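La-related protein 7 homolog (Schizosaccharomyces pombe, PDB 6TZN) binds telomerase RNA, probably in part through this C-terminal xRRM domain, and promotes its assembly with the catalytic subunit into the telomerase holoenzyme. Local coordinates at residues Thr27-Gln39 with Phe76-Arg90. Sequence-based numbering, arbitrary orientation.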
# COMPACT_ATOMS: atom_id res chain seq x y z
N THR A 27 -10.49 4.20 -2.02
CA THR A 27 -10.56 2.75 -1.83
C THR A 27 -9.22 2.21 -1.34
O THR A 27 -9.19 1.36 -0.44
CB THR A 27 -10.98 2.05 -3.12
OG1 THR A 27 -12.23 2.59 -3.57
CG2 THR A 27 -11.12 0.54 -2.91
N ILE A 28 -8.11 2.70 -1.90
CA ILE A 28 -6.80 2.25 -1.43
C ILE A 28 -6.63 2.57 0.05
O ILE A 28 -6.17 1.73 0.83
CB ILE A 28 -5.67 2.86 -2.28
CG1 ILE A 28 -5.77 2.41 -3.73
CG2 ILE A 28 -4.31 2.52 -1.67
CD1 ILE A 28 -4.95 3.27 -4.69
N HIS A 29 -7.02 3.77 0.46
CA HIS A 29 -6.92 4.14 1.87
C HIS A 29 -7.73 3.18 2.75
O HIS A 29 -7.24 2.68 3.77
CB HIS A 29 -7.40 5.58 2.07
CG HIS A 29 -7.20 6.10 3.46
ND1 HIS A 29 -6.26 7.06 3.76
CD2 HIS A 29 -7.81 5.79 4.63
CE1 HIS A 29 -6.31 7.32 5.06
NE2 HIS A 29 -7.24 6.56 5.60
N SER A 30 -8.98 2.91 2.35
CA SER A 30 -9.82 2.00 3.13
C SER A 30 -9.25 0.60 3.16
O SER A 30 -9.27 -0.07 4.20
CB SER A 30 -11.23 1.99 2.56
OG SER A 30 -11.84 3.25 2.71
N LEU A 31 -8.74 0.12 2.01
CA LEU A 31 -8.16 -1.21 1.95
C LEU A 31 -6.94 -1.31 2.87
O LEU A 31 -6.80 -2.26 3.65
CB LEU A 31 -7.78 -1.54 0.50
CG LEU A 31 -7.24 -2.93 0.20
CD1 LEU A 31 -7.57 -3.32 -1.25
CD2 LEU A 31 -5.73 -3.00 0.43
N LEU A 32 -6.04 -0.32 2.79
CA LEU A 32 -4.87 -0.33 3.65
C LEU A 32 -5.27 -0.33 5.12
O LEU A 32 -4.71 -1.08 5.92
CB LEU A 32 -4.00 0.88 3.34
CG LEU A 32 -3.28 0.87 1.99
CD1 LEU A 32 -2.58 2.19 1.76
CD2 LEU A 32 -2.28 -0.28 1.91
N SER A 33 -6.25 0.50 5.50
CA SER A 33 -6.69 0.54 6.89
C SER A 33 -7.30 -0.78 7.33
O SER A 33 -7.05 -1.25 8.44
CB SER A 33 -7.69 1.68 7.08
OG SER A 33 -7.12 2.91 6.67
N TYR A 34 -8.10 -1.39 6.46
CA TYR A 34 -8.73 -2.67 6.78
C TYR A 34 -7.68 -3.74 7.03
O TYR A 34 -7.74 -4.47 8.03
CB TYR A 34 -9.65 -3.06 5.61
CG TYR A 34 -10.45 -4.31 5.85
CD1 TYR A 34 -9.90 -5.57 5.60
CD2 TYR A 34 -11.75 -4.24 6.32
CE1 TYR A 34 -10.63 -6.72 5.83
CE2 TYR A 34 -12.49 -5.39 6.54
CZ TYR A 34 -11.92 -6.62 6.30
OH TYR A 34 -12.66 -7.75 6.52
N VAL A 35 -6.70 -3.85 6.13
CA VAL A 35 -5.65 -4.85 6.26
C VAL A 35 -4.77 -4.57 7.48
O VAL A 35 -4.46 -5.48 8.26
CB VAL A 35 -4.85 -4.91 4.95
CG1 VAL A 35 -3.62 -5.78 5.09
CG2 VAL A 35 -5.73 -5.42 3.82
N PHE A 36 -4.38 -3.31 7.66
CA PHE A 36 -3.55 -2.89 8.79
C PHE A 36 -4.17 -3.31 10.11
O PHE A 36 -3.48 -3.81 11.00
CB PHE A 36 -3.39 -1.37 8.73
CG PHE A 36 -2.24 -0.80 9.53
CD1 PHE A 36 -2.35 -0.65 10.90
CD2 PHE A 36 -1.09 -0.35 8.90
CE1 PHE A 36 -1.31 -0.09 11.64
CE2 PHE A 36 -0.05 0.21 9.62
CZ PHE A 36 -0.16 0.33 11.00
N SER A 37 -5.49 -3.12 10.25
CA SER A 37 -6.15 -3.42 11.51
C SER A 37 -6.15 -4.91 11.84
O SER A 37 -6.22 -5.27 13.02
CB SER A 37 -7.57 -2.86 11.52
OG SER A 37 -8.43 -3.61 10.68
N ARG A 38 -6.06 -5.78 10.83
CA ARG A 38 -5.90 -7.21 11.09
C ARG A 38 -4.48 -7.58 11.48
O ARG A 38 -4.27 -8.64 12.06
CB ARG A 38 -6.30 -8.04 9.86
CG ARG A 38 -7.76 -8.43 9.81
CD ARG A 38 -8.59 -7.36 9.17
NE ARG A 38 -10.00 -7.55 9.47
CZ ARG A 38 -10.88 -6.56 9.50
NH1 ARG A 38 -10.49 -5.32 9.23
NH2 ARG A 38 -12.15 -6.82 9.81
N GLN A 39 -3.50 -6.72 11.19
CA GLN A 39 -2.11 -6.98 11.51
C GLN A 39 -1.76 -6.54 12.93
O GLN A 39 -0.97 -7.20 13.61
CB GLN A 39 -1.20 -6.29 10.49
CG GLN A 39 0.25 -6.72 10.54
CD GLN A 39 0.43 -8.18 10.20
OE1 GLN A 39 -0.44 -8.81 9.58
NE2 GLN A 39 1.57 -8.74 10.58
N PHE A 76 0.73 -7.49 4.33
CA PHE A 76 0.53 -8.10 3.02
C PHE A 76 1.37 -9.34 2.81
O PHE A 76 1.01 -10.19 1.98
CB PHE A 76 0.76 -7.08 1.91
CG PHE A 76 -0.35 -6.08 1.79
CD1 PHE A 76 -1.54 -6.42 1.16
CD2 PHE A 76 -0.22 -4.81 2.34
CE1 PHE A 76 -2.57 -5.51 1.06
CE2 PHE A 76 -1.24 -3.89 2.25
CZ PHE A 76 -2.42 -4.24 1.60
N ARG A 77 2.47 -9.50 3.55
CA ARG A 77 3.23 -10.74 3.46
C ARG A 77 2.48 -11.89 4.09
O ARG A 77 2.51 -13.02 3.59
CB ARG A 77 4.60 -10.57 4.13
CG ARG A 77 5.50 -11.78 3.93
CD ARG A 77 6.76 -11.70 4.77
NE ARG A 77 6.47 -11.82 6.20
CZ ARG A 77 6.58 -10.82 7.07
NH1 ARG A 77 6.98 -9.62 6.66
NH2 ARG A 77 6.30 -11.02 8.35
N THR A 78 1.76 -11.63 5.19
CA THR A 78 1.12 -12.70 5.92
C THR A 78 -0.35 -12.90 5.57
O THR A 78 -0.90 -13.97 5.82
CB THR A 78 1.29 -12.51 7.44
OG1 THR A 78 0.70 -11.27 7.85
CG2 THR A 78 2.77 -12.49 7.80
N GLN A 79 -1.00 -11.91 4.96
CA GLN A 79 -2.40 -12.01 4.55
C GLN A 79 -2.49 -12.08 3.03
O GLN A 79 -1.99 -11.19 2.34
CB GLN A 79 -3.19 -10.80 5.05
CG GLN A 79 -3.10 -10.51 6.55
CD GLN A 79 -3.82 -9.22 6.92
OE1 GLN A 79 -4.84 -8.88 6.33
NE2 GLN A 79 -3.28 -8.50 7.90
N GLU A 80 -3.14 -13.13 2.52
CA GLU A 80 -3.49 -13.21 1.11
C GLU A 80 -4.65 -12.26 0.83
O GLU A 80 -5.75 -12.43 1.36
CB GLU A 80 -3.94 -14.62 0.75
CG GLU A 80 -2.84 -15.64 0.67
CD GLU A 80 -3.35 -17.02 0.31
OE1 GLU A 80 -2.50 -17.89 0.03
OE2 GLU A 80 -4.58 -17.25 0.31
N ARG A 81 -4.41 -11.26 -0.00
CA ARG A 81 -5.46 -10.34 -0.36
C ARG A 81 -5.41 -10.11 -1.86
O ARG A 81 -4.33 -10.03 -2.45
CB ARG A 81 -5.31 -8.99 0.38
CG ARG A 81 -5.25 -9.09 1.89
CD ARG A 81 -6.61 -8.87 2.51
NE ARG A 81 -6.57 -9.09 3.96
CZ ARG A 81 -7.63 -9.38 4.71
NH1 ARG A 81 -8.84 -9.47 4.17
NH2 ARG A 81 -7.47 -9.60 6.01
N LYS A 82 -6.59 -10.01 -2.48
CA LYS A 82 -6.71 -9.69 -3.89
C LYS A 82 -7.92 -8.80 -4.05
O LYS A 82 -9.01 -9.15 -3.58
CB LYS A 82 -6.91 -10.95 -4.74
N GLN A 83 -7.75 -7.66 -4.71
CA GLN A 83 -8.87 -6.77 -4.94
C GLN A 83 -9.73 -7.34 -6.07
O GLN A 83 -9.24 -7.52 -7.19
CB GLN A 83 -8.35 -5.38 -5.31
CG GLN A 83 -8.96 -4.31 -4.49
CD GLN A 83 -8.52 -2.93 -4.89
OE1 GLN A 83 -7.55 -2.75 -5.65
NE2 GLN A 83 -9.23 -1.93 -4.39
N ASN A 84 -11.00 -7.61 -5.78
CA ASN A 84 -11.91 -8.25 -6.73
C ASN A 84 -12.67 -7.27 -7.60
O ASN A 84 -13.29 -7.68 -8.58
CB ASN A 84 -12.92 -9.11 -5.97
CG ASN A 84 -12.25 -10.22 -5.21
OD1 ASN A 84 -11.74 -11.16 -5.82
ND2 ASN A 84 -12.23 -10.12 -3.87
N SER A 85 -12.65 -5.99 -7.27
CA SER A 85 -13.34 -4.98 -8.06
C SER A 85 -12.70 -3.65 -7.70
O SER A 85 -11.89 -3.56 -6.78
CB SER A 85 -14.82 -4.96 -7.73
OG SER A 85 -15.02 -4.50 -6.40
N HIS A 86 -13.09 -2.61 -8.43
CA HIS A 86 -12.46 -1.31 -8.22
C HIS A 86 -12.76 -0.74 -6.84
O HIS A 86 -12.00 0.11 -6.36
CB HIS A 86 -12.87 -0.34 -9.32
CG HIS A 86 -14.30 0.10 -9.23
ND1 HIS A 86 -14.70 1.15 -8.43
CD2 HIS A 86 -15.41 -0.35 -9.84
CE1 HIS A 86 -16.00 1.32 -8.55
NE2 HIS A 86 -16.46 0.42 -9.41
N ASP A 87 -13.84 -1.17 -6.18
CA ASP A 87 -14.23 -0.62 -4.88
C ASP A 87 -14.15 -1.64 -3.76
O ASP A 87 -14.73 -1.44 -2.69
CB ASP A 87 -15.60 0.07 -4.93
CG ASP A 87 -16.70 -0.83 -5.46
OD1 ASP A 87 -16.51 -2.06 -5.56
OD2 ASP A 87 -17.79 -0.30 -5.80
N ASP A 88 -13.42 -2.73 -3.99
CA ASP A 88 -13.28 -3.79 -2.99
C ASP A 88 -12.28 -3.36 -1.92
O ASP A 88 -11.12 -3.10 -2.23
CB ASP A 88 -12.81 -5.05 -3.71
CG ASP A 88 -12.72 -6.26 -2.81
OD1 ASP A 88 -13.22 -6.23 -1.67
OD2 ASP A 88 -12.15 -7.26 -3.29
N ILE A 89 -12.74 -3.31 -0.67
CA ILE A 89 -11.91 -2.93 0.48
C ILE A 89 -11.33 -4.15 1.20
O ILE A 89 -10.17 -4.12 1.62
CB ILE A 89 -12.74 -2.06 1.45
CG1 ILE A 89 -13.13 -0.73 0.80
CG2 ILE A 89 -11.99 -1.87 2.77
CD1 ILE A 89 -14.19 0.01 1.59
N ARG A 90 -12.11 -5.21 1.38
CA ARG A 90 -11.61 -6.32 2.18
C ARG A 90 -10.76 -7.29 1.38
O ARG A 90 -9.91 -7.98 1.95
CB ARG A 90 -12.74 -7.00 2.96
CG ARG A 90 -13.66 -7.86 2.17
CD ARG A 90 -14.91 -8.21 3.00
NE ARG A 90 -15.99 -7.26 2.74
CZ ARG A 90 -17.22 -7.36 3.22
NH1 ARG A 90 -17.55 -8.37 4.04
NH2 ARG A 90 -18.14 -6.46 2.89
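Ile89, Val35 and Phe76 bury the most surface where helix 25-39 meets the end of helix 66-78 and the loop that follows it. Ile89 lies against Ser30 and Tyr34: its CD1 comes 3.7 Å from Ser30 CB, while CG2 rests on the backbone of Ser30 and near Tyr34 CB. The backbones also meet here: Leu31 CA lies 3.6 Å from Ile89 O in a CA-H...O contact; this buried carbonyl has no conventional hydrogen-bond partner. Val35 divides its work between two methyls. CG1, anti to the backbone N (chi1 171°), sits over one face of the Phe76 ring, 4.1 Å from its centroid and 14° off the normal, a CH-pi contact. Around the rim of that ring, Leu31 CD2 touches CZ in the ring plane at 3.7 Å, and Leu32 CD2 reaches CE2. The other methyl, CG2, lies 3.8 Å from Arg81 NE. Val35 also offers its carbonyl: Gln79 NE2 donates to Val35 O at 3.3 Å, nearly straight at 164°. Gln79 OE1 is gripped side-on by Arg81 NE and NH2, the latter at 2.7 Å, which, together with the bond to Val35 O, holds the amide with NE2 turned to the helix. Arg81 NH1 binds Arg90 O, across the turn of the loop, where Arg90 lies alongside Tyr34, whose ring has Arg90 CB over one face, 3.8 Å from the centroid, and Arg38 NH1 over the other. A leucine in place of Arg81 would probably leave Gln79 OE1 and Arg90 O without these donors and the Gln79 amide held less firmly, by its bond to Val35 O. Apolar contacts thus join the two helices of this RRM fold, while the Arg81 guanidinium and the Gln79 amide tie the loop both to itself and to the helix backbone.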